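Local coordinates for glucan-binding protein C, GbpC (Streptococcus mutans UA159, PDB 5UQZ), which probably binds glucan at the streptococcal cell wall, mediating both sucrose-dependent and sucrose-independent adherence through a calcium-binding beta-supersandwich domain, at residues A[240-254]-A[299-313]. Residues are numbered along the deposited sequence; the frame is centred on the assembly and turned at random.
Sequences NLGDNEFVKIPGSSV and YYGAGAMTYKGEPFT
Two donors of Ser253 converge on the carbonyl oxygen of Tyr300: Ser253 OG lies 2.7 Å from Tyr300 O, in the carbonyl plane, and Ser253 N lies 2.9 Å from it. A chi1 of 67° puts OG between the backbone N and the carbonyl carbon, where it reaches Tyr300 O. Ser253 CB makes a CH-pi contact over one face of the Tyr300 ring, 4.2 Å from the centroid and 22° off the normal. This junction closes one end of a small three-stranded antiparallel sheet of the beta-supersandwich domain, with 303-306 in the middle between 245-247 and 219-222; the calcium ion held by Ser224, Asn226 and Glu237 lies about 8 Å from the Gly301 position. Ser252 OG donates to Ala302 O over 2.7 Å while accepting from Val254 N, an ST turn, and a water ties Ala302 O to Ile249 N and Val254 O. Mid-contact, Glu245 and Thr306 form a hydrogen-bonded pair, with Glu245 N 3.1 Å from Thr306 O. Beyond it the Asn244 amide bridges the loop before strand 312-319. Asn244 OD1 accepts from Lys308 N at 2.8 Å; Asn244 ND2 donates to both Leu241 O and Glu310 O. The latter bond, 2.9 Å from Asn244 ND2 to Glu310 O, is straight (179°), yet the donor stands above the Glu310 carbonyl plane.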
loop_
_atom_site.group_PDB
_atom_site.type_symbol
_atom_site.label_atom_id
_atom_site.label_comp_id
_atom_site.label_asym_id
_atom_site.label_seq_id
_atom_site.Cartn_x
_atom_site.Cartn_y
_atom_site.Cartn_z
ATOM N N ASN A 240 -8.105 11.567 -2.587
ATOM C CA ASN A 240 -8.729 12.847 -2.318
ATOM C C ASN A 240 -9.203 12.789 -0.869
ATOM O O ASN A 240 -10.088 11.989 -0.526
ATOM C CB ASN A 240 -9.893 13.088 -3.271
ATOM C CG ASN A 240 -10.491 14.466 -3.090
ATOM O OD1 ASN A 240 -10.592 14.976 -1.968
ATOM N ND2 ASN A 240 -10.873 15.112 -4.209
ATOM N N LEU A 241 -8.592 13.605 -0.015
ATOM C CA LEU A 241 -8.845 13.497 1.417
ATOM C C LEU A 241 -10.145 14.162 1.847
ATOM O O LEU A 241 -10.545 13.972 3.012
ATOM C CB LEU A 241 -7.699 14.096 2.250
ATOM C CG LEU A 241 -6.462 13.151 2.266
ATOM C CD1 LEU A 241 -5.771 12.978 0.921
ATOM C CD2 LEU A 241 -5.473 13.761 3.209
ATOM N N GLY A 242 -10.815 14.904 0.968
ATOM C CA GLY A 242 -12.049 15.519 1.401
ATOM C C GLY A 242 -11.764 16.505 2.514
ATOM O O GLY A 242 -10.813 17.292 2.459
ATOM N N ASP A 243 -12.598 16.468 3.545
ATOM C CA ASP A 243 -12.430 17.312 4.717
ATOM C C ASP A 243 -11.399 16.810 5.727
ATOM O O ASP A 243 -11.142 17.481 6.746
ATOM C CB ASP A 243 -13.799 17.522 5.372
ATOM C CG ASP A 243 -13.817 18.694 6.339
ATOM O OD1 ASP A 243 -13.200 19.740 6.027
ATOM O OD2 ASP A 243 -14.411 18.551 7.398
ATOM N N ASN A 244 -10.768 15.676 5.464
ATOM C CA ASN A 244 -9.664 15.208 6.314
ATOM C C ASN A 244 -8.401 15.963 5.947
ATOM O O ASN A 244 -8.344 16.629 4.914
ATOM C CB ASN A 244 -9.514 13.715 6.129
ATOM C CG ASN A 244 -10.840 13.018 6.364
ATOM O OD1 ASN A 244 -11.324 12.945 7.505
ATOM N ND2 ASN A 244 -11.439 12.455 5.304
ATOM N N GLU A 245 -7.381 15.886 6.800
ATOM C CA GLU A 245 -6.204 16.744 6.669
ATOM C C GLU A 245 -4.971 15.940 6.288
ATOM O O GLU A 245 -4.617 14.985 6.969
ATOM C CB GLU A 245 -5.975 17.490 7.968
ATOM C CG GLU A 245 -4.882 18.479 7.899
ATOM C CD GLU A 245 -4.854 19.412 9.095
ATOM O OE1 GLU A 245 -3.891 20.223 9.120
ATOM O OE2 GLU A 245 -5.776 19.349 9.960
ATOM N N PHE A 246 -4.243 16.387 5.264
ATOM C CA PHE A 246 -3.028 15.702 4.841
ATOM C C PHE A 246 -1.916 15.906 5.860
ATOM O O PHE A 246 -1.726 17.013 6.352
ATOM C CB PHE A 246 -2.573 16.278 3.490
ATOM C CG PHE A 246 -1.286 15.701 2.961
ATOM C CD1 PHE A 246 -1.052 14.338 2.912
ATOM C CD2 PHE A 246 -0.348 16.554 2.388
ATOM C CE1 PHE A 246 0.094 13.839 2.343
ATOM C CE2 PHE A 246 0.819 16.052 1.823
ATOM C CZ PHE A 246 1.048 14.696 1.813
ATOM N N VAL A 247 -1.183 14.834 6.163
ATOM C CA VAL A 247 0.043 14.873 6.931
ATOM C C VAL A 247 1.169 14.413 6.004
ATOM O O VAL A 247 1.242 13.226 5.623
ATOM C CB VAL A 247 -0.056 14.003 8.189
ATOM C CG1 VAL A 247 1.276 14.030 8.915
ATOM C CG2 VAL A 247 -1.206 14.501 9.094
ATOM N N LYS A 248 2.058 15.348 5.641
ATOM C CA LYS A 248 3.157 15.044 4.742
ATOM C C LYS A 248 4.198 14.196 5.468
ATOM O O LYS A 248 4.611 14.504 6.597
ATOM C CB LYS A 248 3.752 16.384 4.283
ATOM C CG LYS A 248 5.075 16.266 3.495
ATOM C CD LYS A 248 4.885 15.602 2.147
ATOM C CE LYS A 248 6.205 15.224 1.446
ATOM N NZ LYS A 248 7.156 16.262 1.388
ATOM N N ILE A 249 4.711 13.171 4.797
ATOM C CA ILE A 249 5.750 12.304 5.362
ATOM C C ILE A 249 7.107 12.786 4.850
ATOM O O ILE A 249 7.287 12.894 3.634
ATOM C CB ILE A 249 5.524 10.840 4.980
ATOM C CG1 ILE A 249 4.136 10.326 5.466
ATOM C CG2 ILE A 249 6.682 9.974 5.503
ATOM C CD1 ILE A 249 3.995 10.272 6.906
ATOM N N PRO A 250 8.041 13.163 5.721
ATOM C CA PRO A 250 9.337 13.693 5.230
ATOM C C PRO A 250 10.042 12.701 4.325
ATOM O O PRO A 250 10.088 11.505 4.603
ATOM C CB PRO A 250 10.155 13.919 6.510
ATOM C CG PRO A 250 9.275 13.636 7.593
ATOM C CD PRO A 250 7.963 13.067 7.189
ATOM N N GLY A 251 10.569 13.211 3.215
ATOM C CA GLY A 251 11.279 12.388 2.246
ATOM C C GLY A 251 10.390 11.592 1.330
ATOM O O GLY A 251 10.925 10.884 0.462
ATOM N N SER A 252 9.083 11.633 1.506
ATOM C CA SER A 252 8.211 10.846 0.646
ATOM C C SER A 252 8.073 11.469 -0.736
ATOM O O SER A 252 8.149 12.703 -0.906
ATOM C CB SER A 252 6.836 10.760 1.292
ATOM O OG SER A 252 5.969 10.067 0.422
ATOM N N SER A 253 7.836 10.604 -1.737
ATOM C CA SER A 253 7.449 11.025 -3.083
ATOM C C SER A 253 6.033 11.582 -3.141
ATOM O O SER A 253 5.679 12.179 -4.167
ATOM C CB SER A 253 7.569 9.814 -4.009
ATOM O OG SER A 253 6.609 8.812 -3.673
ATOM N N VAL A 254 5.227 11.389 -2.086
ATOM C CA VAL A 254 3.813 11.735 -2.110
ATOM C C VAL A 254 3.625 13.143 -1.532
ATOM O O VAL A 254 4.108 13.452 -0.433
ATOM C CB VAL A 254 3.013 10.710 -1.285
ATOM C CG1 VAL A 254 1.568 11.150 -1.090
ATOM C CG2 VAL A 254 3.127 9.364 -1.952
ATOM N N TYR A 299 8.097 4.477 3.730
ATOM C CA TYR A 299 7.719 5.884 3.818
ATOM C C TYR A 299 7.815 6.573 2.472
ATOM O O TYR A 299 7.105 7.551 2.216
ATOM C CB TYR A 299 8.602 6.632 4.856
ATOM C CG TYR A 299 9.977 6.955 4.319
ATOM C CD1 TYR A 299 11.032 6.038 4.390
ATOM C CD2 TYR A 299 10.207 8.161 3.659
ATOM C CE1 TYR A 299 12.285 6.308 3.852
ATOM C CE2 TYR A 299 11.445 8.443 3.107
ATOM C CZ TYR A 299 12.483 7.503 3.204
ATOM O OH TYR A 299 13.709 7.728 2.674
ATOM N N TYR A 300 8.692 6.071 1.592
ATOM C CA TYR A 300 8.940 6.786 0.357
ATOM C C TYR A 300 7.698 6.859 -0.517
ATOM O O TYR A 300 7.582 7.783 -1.333
ATOM C CB TYR A 300 10.081 6.106 -0.390
ATOM C CG TYR A 300 10.389 6.681 -1.730
ATOM C CD1 TYR A 300 10.913 7.984 -1.874
ATOM C CD2 TYR A 300 10.208 5.916 -2.879
ATOM C CE1 TYR A 300 11.173 8.508 -3.131
ATOM C CE2 TYR A 300 10.509 6.424 -4.131
ATOM C CZ TYR A 300 10.990 7.711 -4.254
ATOM O OH TYR A 300 11.272 8.220 -5.517
ATOM N N GLY A 301 6.805 5.879 -0.409
ATOM C CA GLY A 301 5.596 5.873 -1.204
ATOM C C GLY A 301 4.358 6.241 -0.408
ATOM O O GLY A 301 3.245 5.950 -0.868
ATOM N N ALA A 302 4.513 6.904 0.733
ATOM C CA ALA A 302 3.400 7.030 1.662
ATOM C C ALA A 302 3.001 8.474 1.947
ATOM O O ALA A 302 3.827 9.394 1.962
ATOM C CB ALA A 302 3.768 6.422 3.002
ATOM N N GLY A 303 1.710 8.646 2.224
ATOM C CA GLY A 303 1.178 9.821 2.880
ATOM C C GLY A 303 0.488 9.402 4.157
ATOM O O GLY A 303 0.498 8.233 4.553
ATOM N N ALA A 304 -0.166 10.346 4.815
ATOM C CA ALA A 304 -0.971 10.079 5.988
ATOM C C ALA A 304 -2.019 11.162 6.095
ATOM O O ALA A 304 -1.971 12.153 5.363
ATOM C CB ALA A 304 -0.118 10.078 7.249
ATOM N N MET A 305 -2.966 10.967 7.014
ATOM C CA MET A 305 -4.010 11.950 7.229
ATOM C C MET A 305 -4.336 12.038 8.705
ATOM O O MET A 305 -4.237 11.062 9.444
ATOM C CB MET A 305 -5.284 11.676 6.444
ATOM C CG MET A 305 -5.929 10.356 6.748
ATOM S SD MET A 305 -7.501 10.223 5.810
ATOM C CE MET A 305 -7.885 8.488 6.081
ATOM N N THR A 306 -4.794 13.217 9.129
ATOM C CA THR A 306 -5.629 13.326 10.329
ATOM C C THR A 306 -7.047 13.046 9.877
ATOM O O THR A 306 -7.624 13.830 9.089
ATOM C CB THR A 306 -5.497 14.710 10.953
ATOM O OG1 THR A 306 -4.133 14.924 11.339
ATOM C CG2 THR A 306 -6.395 14.811 12.172
ATOM N N TYR A 307 -7.538 11.879 10.242
ATOM C CA TYR A 307 -8.851 11.428 9.825
ATOM C C TYR A 307 -9.889 11.985 10.783
ATOM O O TYR A 307 -9.861 11.719 11.998
ATOM C CB TYR A 307 -8.881 9.892 9.808
ATOM C CG TYR A 307 -10.250 9.369 9.401
ATOM C CD1 TYR A 307 -10.774 9.669 8.150
ATOM C CD2 TYR A 307 -11.051 8.631 10.287
ATOM C CE1 TYR A 307 -12.060 9.262 7.793
ATOM C CE2 TYR A 307 -12.295 8.207 9.939
ATOM C CZ TYR A 307 -12.802 8.507 8.710
ATOM O OH TYR A 307 -14.067 8.125 8.333
ATOM N N LYS A 308 -10.812 12.772 10.224
ATOM C CA LYS A 308 -11.793 13.505 11.031
ATOM C C LYS A 308 -13.177 12.863 10.949
ATOM O O LYS A 308 -14.157 13.443 11.417
ATOM C CB LYS A 308 -11.855 14.955 10.564
ATOM C CG LYS A 308 -10.515 15.658 10.868
ATOM C CD LYS A 308 -10.556 17.121 10.359
ATOM C CE LYS A 308 -9.219 17.797 10.601
ATOM N NZ LYS A 308 -9.146 19.233 10.196
ATOM N N GLY A 309 -13.280 11.683 10.364
ATOM C CA GLY A 309 -14.566 11.012 10.301
ATOM C C GLY A 309 -15.368 11.281 9.057
ATOM O O GLY A 309 -16.473 10.768 8.958
ATOM N N GLU A 310 -14.820 11.926 8.079
ATOM C CA GLU A 310 -15.536 12.320 6.879
ATOM C C GLU A 310 -15.064 11.514 5.674
ATOM O O GLU A 310 -13.952 10.972 5.669
ATOM C CB GLU A 310 -15.282 13.815 6.673
ATOM C CG GLU A 310 -15.856 14.634 7.851
ATOM C CD GLU A 310 -16.642 15.866 7.448
ATOM O OE1 GLU A 310 -16.835 16.198 6.249
ATOM O OE2 GLU A 310 -17.077 16.551 8.386
ATOM N N PRO A 311 -15.876 11.406 4.632
ATOM C CA PRO A 311 -15.497 10.516 3.496
ATOM C C PRO A 311 -14.226 10.989 2.780
ATOM O O PRO A 311 -13.869 12.187 2.757
ATOM C CB PRO A 311 -16.709 10.620 2.556
ATOM C CG PRO A 311 -17.854 10.983 3.494
ATOM C CD PRO A 311 -17.260 11.929 4.528
ATOM N N PHE A 312 -13.555 10.008 2.189
ATOM C CA PHE A 312 -12.395 10.256 1.354
ATOM C C PHE A 312 -12.454 9.281 0.194
ATOM O O PHE A 312 -13.184 8.302 0.237
ATOM C CB PHE A 312 -11.088 10.133 2.172
ATOM C CG PHE A 312 -10.903 8.826 2.831
ATOM C CD1 PHE A 312 -11.489 8.590 4.089
ATOM C CD2 PHE A 312 -10.168 7.805 2.229
ATOM C CE1 PHE A 312 -11.350 7.353 4.737
ATOM C CE2 PHE A 312 -10.019 6.581 2.893
ATOM C CZ PHE A 312 -10.620 6.361 4.134
ATOM N N THR A 313 -11.678 9.554 -0.857
ATOM C CA THR A 313 -11.790 8.760 -2.084
ATOM C C THR A 313 -10.416 8.371 -2.589
ATOM O O THR A 313 -9.550 9.234 -2.754
ATOM C CB THR A 313 -12.503 9.589 -3.159
ATOM O OG1 THR A 313 -13.795 9.960 -2.673
ATOM C CG2 THR A 313 -12.658 8.805 -4.466
HETATM O O HOH W 1 -14.812 14.680 3.319
HETATM O O HOH W 2 3.698 12.251 2.151
HETATM O O HOH W 3 13.537 9.834 0.812
#